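Local coordinates for lysyl oxidase (PDB 1W7C), which probably oxidises primary amines, including peptidyl lysine, to aldehydes with the help of copper and a topaquinone cofactor, at residues A[332-337]-A[493-498]. Sequence-based numbering, arbitrary orientation.
With CA (calcium ion), chain D.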
ATOM      1  N   VAL A 332       0.434  -3.374  22.619  1.00 14.31           N
ATOM      2  CA  VAL A 332      -0.086  -1.994  22.536  1.00 14.58           C
ATOM      3  C   VAL A 332      -1.129  -1.821  23.657  1.00 14.53           C
ATOM      4  O   VAL A 332      -2.117  -2.543  23.709  1.00 15.56           O
ATOM      5  CB  VAL A 332      -0.772  -1.719  21.160  1.00 13.69           C
ATOM      6  CG1 VAL A 332      -1.458  -0.340  21.170  1.00 16.25           C
ATOM      7  CG2 VAL A 332       0.194  -1.851  20.018  1.00 15.05           C
ATOM      8  N   TYR A 333      -0.890  -0.837  24.520  1.00 13.92           N
ATOM      9  CA  TYR A 333      -1.835  -0.524  25.572  1.00 14.47           C
ATOM     10  C   TYR A 333      -3.108   0.124  25.015  1.00 13.57           C
ATOM     11  O   TYR A 333      -4.214  -0.274  25.361  1.00 14.08           O
ATOM     12  CB  TYR A 333      -1.199   0.343  26.675  1.00 14.29           C
ATOM     13  CG  TYR A 333      -2.280   0.791  27.670  1.00 14.34           C
ATOM     14  CD1 TYR A 333      -2.822  -0.108  28.566  1.00 16.69           C
ATOM     15  CD2 TYR A 333      -2.769   2.095  27.672  1.00 14.82           C
ATOM     16  CE1 TYR A 333      -3.861   0.265  29.410  1.00 16.39           C
ATOM     17  CE2 TYR A 333      -3.790   2.488  28.504  1.00 16.34           C
ATOM     18  CZ  TYR A 333      -4.334   1.556  29.379  1.00 15.48           C
ATOM     19  OH  TYR A 333      -5.373   1.905  30.188  1.00 16.53           O
ATOM     20  N   GLU A 334      -2.904   1.118  24.146  1.00 13.70           N
ATOM     21  CA  GLU A 334      -3.984   1.891  23.536  1.00 14.12           C
ATOM     22  C   GLU A 334      -3.637   2.175  22.095  1.00 12.41           C
ATOM     23  O   GLU A 334      -2.528   2.641  21.827  1.00 13.41           O
ATOM     24  CB  GLU A 334      -4.144   3.229  24.277  1.00 14.68           C
ATOM     25  CG  GLU A 334      -5.207   4.139  23.666  1.00 15.03           C
ATOM     26  CD  GLU A 334      -5.410   5.473  24.357  1.00 15.54           C
ATOM     27  OE1 GLU A 334      -6.252   6.238  23.847  1.00 16.19           O
ATOM     28  OE2 GLU A 334      -4.742   5.762  25.393  1.00 14.77           O
ATOM     29  N   LEU A 335      -4.605   1.911  21.217  1.00 12.98           N
ATOM     30  CA  LEU A 335      -4.515   2.335  19.816  1.00 13.37           C
ATOM     31  C   LEU A 335      -5.791   3.116  19.554  1.00 11.99           C
ATOM     32  O   LEU A 335      -6.875   2.538  19.608  1.00 13.44           O
ATOM     33  CB  LEU A 335      -4.390   1.113  18.884  1.00 13.41           C
ATOM     34  CG  LEU A 335      -4.488   1.409  17.382  1.00 13.45           C
ATOM     35  CD1 LEU A 335      -3.379   2.344  16.935  1.00 14.94           C
ATOM     36  CD2 LEU A 335      -4.420   0.128  16.599  1.00 14.76           C
ATOM     37  N   SER A 336      -5.694   4.383  19.238  1.00 13.10           N
ATOM     38  CA  SER A 336      -6.921   5.168  19.113  1.00 13.21           C
ATOM     39  C   SER A 336      -6.722   6.308  18.107  1.00 12.35           C
ATOM     40  O   SER A 336      -5.860   7.169  18.254  1.00 13.19           O
ATOM     41  CB  SER A 336      -7.343   5.748  20.466  1.00 13.97           C
ATOM     42  OG  SER A 336      -6.277   6.458  21.060  1.00 16.31           O
ATOM     43  N   LEU A 337      -7.570   6.312  17.090  1.00 13.35           N
ATOM     44  CA  LEU A 337      -7.703   7.503  16.249  1.00 12.60           C
ATOM     45  C   LEU A 337      -8.031   8.695  17.135  1.00 14.10           C
ATOM     46  O   LEU A 337      -8.912   8.609  18.005  1.00 13.87           O
ATOM     47  CB  LEU A 337      -8.828   7.276  15.248  1.00 13.50           C
ATOM     48  CG  LEU A 337      -9.149   8.473  14.346  1.00 14.05           C
ATOM     49  CD1 LEU A 337      -8.041   8.748  13.348  1.00 16.08           C
ATOM     50  CD2 LEU A 337     -10.479   8.257  13.670  1.00 17.06           C
ATOM     51  N   ASN A 493      -4.642  11.609  12.849  1.00 12.94           N
ATOM     52  CA  ASN A 493      -3.688  11.315  13.917  1.00 12.22           C
ATOM     53  C   ASN A 493      -4.137  10.074  14.662  1.00 12.05           C
ATOM     54  O   ASN A 493      -5.293   9.982  15.071  1.00 13.24           O
ATOM     55  CB  ASN A 493      -3.600  12.482  14.900  1.00 12.28           C
ATOM     56  CG  ASN A 493      -2.507  12.315  15.905  1.00 13.91           C
ATOM     57  OD1 ASN A 493      -2.780  12.183  17.101  1.00 13.65           O
ATOM     58  ND2 ASN A 493      -1.239  12.378  15.453  1.00 13.86           N
ATOM     59  N   TYR A 494      -3.197   9.147  14.861  1.00 12.40           N
ATOM     60  CA  TYR A 494      -3.422   7.970  15.686  1.00 12.07           C
ATOM     61  C   TYR A 494      -2.477   7.971  16.889  1.00 12.74           C
ATOM     62  O   TYR A 494      -1.277   8.134  16.767  1.00 13.03           O
ATOM     63  CB  TYR A 494      -3.162   6.706  14.879  1.00 13.41           C
ATOM     64  CG  TYR A 494      -4.149   6.441  13.750  1.00 12.35           C
ATOM     65  CD1 TYR A 494      -3.988   7.079  12.528  1.00 12.97           C
ATOM     66  CD2 TYR A 494      -5.200   5.568  13.895  1.00 13.61           C
ATOM     67  CE1 TYR A 494      -4.894   6.856  11.497  1.00 13.75           C
ATOM     68  CE2 TYR A 494      -6.080   5.332  12.893  1.00 13.31           C
ATOM     69  CZ  TYR A 494      -5.917   5.977  11.681  1.00 13.41           C
ATOM     70  OH  TYR A 494      -6.785   5.715  10.640  1.00 15.97           O
ATOM     71  N   LYS A 495      -3.047   7.734  18.065  1.00 12.64           N
ATOM     72  CA  LYS A 495      -2.269   7.493  19.273  1.00 12.16           C
ATOM     73  C   LYS A 495      -1.917   6.013  19.307  1.00 11.95           C
ATOM     74  O   LYS A 495      -2.818   5.160  19.372  1.00 13.51           O
ATOM     75  CB  LYS A 495      -3.070   7.884  20.504  1.00 13.15           C
ATOM     76  CG  LYS A 495      -2.291   7.826  21.791  1.00 14.15           C
ATOM     77  CD  LYS A 495      -3.220   8.100  22.971  1.00 15.35           C
ATOM     78  CE  LYS A 495      -2.472   8.184  24.314  1.00 15.04           C
ATOM     79  NZ  LYS A 495      -3.478   8.310  25.428  1.00 14.67           N
ATOM     80  N   VAL A 496      -0.630   5.696  19.208  1.00 12.50           N
ATOM     81  CA  VAL A 496      -0.156   4.328  19.139  1.00 12.85           C
ATOM     82  C   VAL A 496       0.743   4.111  20.352  1.00 12.45           C
ATOM     83  O   VAL A 496       1.961   4.367  20.320  1.00 13.43           O
ATOM     84  CB  VAL A 496       0.625   4.072  17.810  1.00 13.57           C
ATOM     85  CG1 VAL A 496       1.035   2.623  17.693  1.00 14.38           C
ATOM     86  CG2 VAL A 496      -0.186   4.475  16.577  1.00 13.75           C
ATOM     87  N   ASP A 497       0.146   3.663  21.441  1.00 12.97           N
ATOM     88  CA  ASP A 497       0.873   3.481  22.685  1.00 13.68           C
ATOM     89  C   ASP A 497       1.397   2.049  22.726  1.00 13.91           C
ATOM     90  O   ASP A 497       0.926   1.174  23.450  1.00 14.35           O
ATOM     91  CB  ASP A 497      -0.005   3.834  23.875  1.00 13.88           C
ATOM     92  CG  ASP A 497       0.694   3.713  25.179  1.00 14.55           C
ATOM     93  OD1 ASP A 497       1.967   3.573  25.194  1.00 13.85           O
ATOM     94  OD2 ASP A 497       0.024   3.786  26.244  1.00 15.19           O
ATOM     95  N   LEU A 498       2.452   1.843  21.952  1.00 14.16           N
ATOM     96  CA  LEU A 498       3.221   0.600  21.942  1.00 13.39           C
ATOM     97  C   LEU A 498       3.875   0.466  23.311  1.00 13.46           C
ATOM     98  O   LEU A 498       4.456   1.438  23.798  1.00 12.86           O
ATOM     99  CB  LEU A 498       4.306   0.640  20.828  1.00 14.21           C
ATOM    100  CG  LEU A 498       3.787   0.219  19.447  1.00 14.48           C
ATOM    101  CD1 LEU A 498       4.616   0.917  18.349  1.00 16.10           C
ATOM    102  CD2 LEU A 498       3.841  -1.271  19.279  1.00 14.56           C
TER
HETATM  103 CA    CA D 802       4.123   2.945  25.565  1.00 13.64          CA
HETATM  104  O   HOH W   1      -2.177   5.513  26.574  1.00 16.33           O
HETATM  105  O   HOH W   2       6.438   2.290  25.862  1.00 13.86           O
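V332 lays CG2 against CD2 of L498 (3.8 Å), the apolar start of an antiparallel pairing between 332-337 and 493-498. At Y333 the chain turns a corner; Y333 N still donates to D497 O, while D497 OD2 sits at the ring edge, 3.6 Å from Y333 CD2, the ring and carboxylate planes turned 69° apart. E334, its CG anti to the backbone N (chi1 177°) and the chain extended beyond, crosses the K495 side chain, and K495 NZ makes a salt bridge to E334 OE2 (2.8 Å) from above the carboxylate plane. E334 OE1 accepts from S336 OG (2.8 Å), and a water donates to both E334 OE2 and D497 OD2. A glutamine in place of E334 would probably leave the buried K495 ammonium, which also donates to L612 O, without this countercharge. These strands belong to the β-sandwich of the copper amine oxidase enzyme domain, and the C-terminal end of 493-498 enters a calcium site: D497 OD1 (2.3 Å) and L498 O bind the ion beside D499, D643 and I644, while K65 NZ forms a salt bridge with D497 OD2. L335 turns to the opposite face from E334, its CD1 alongside CG2 of V496. Two backbone hydrogen bonds join S336 and K495: S336 N to K495 O, 3.0 Å, and K495 N to S336 O, 2.9 Å. L337 places CD1 over one face of the Y494 ring, a CH-π contact 15° off the normal.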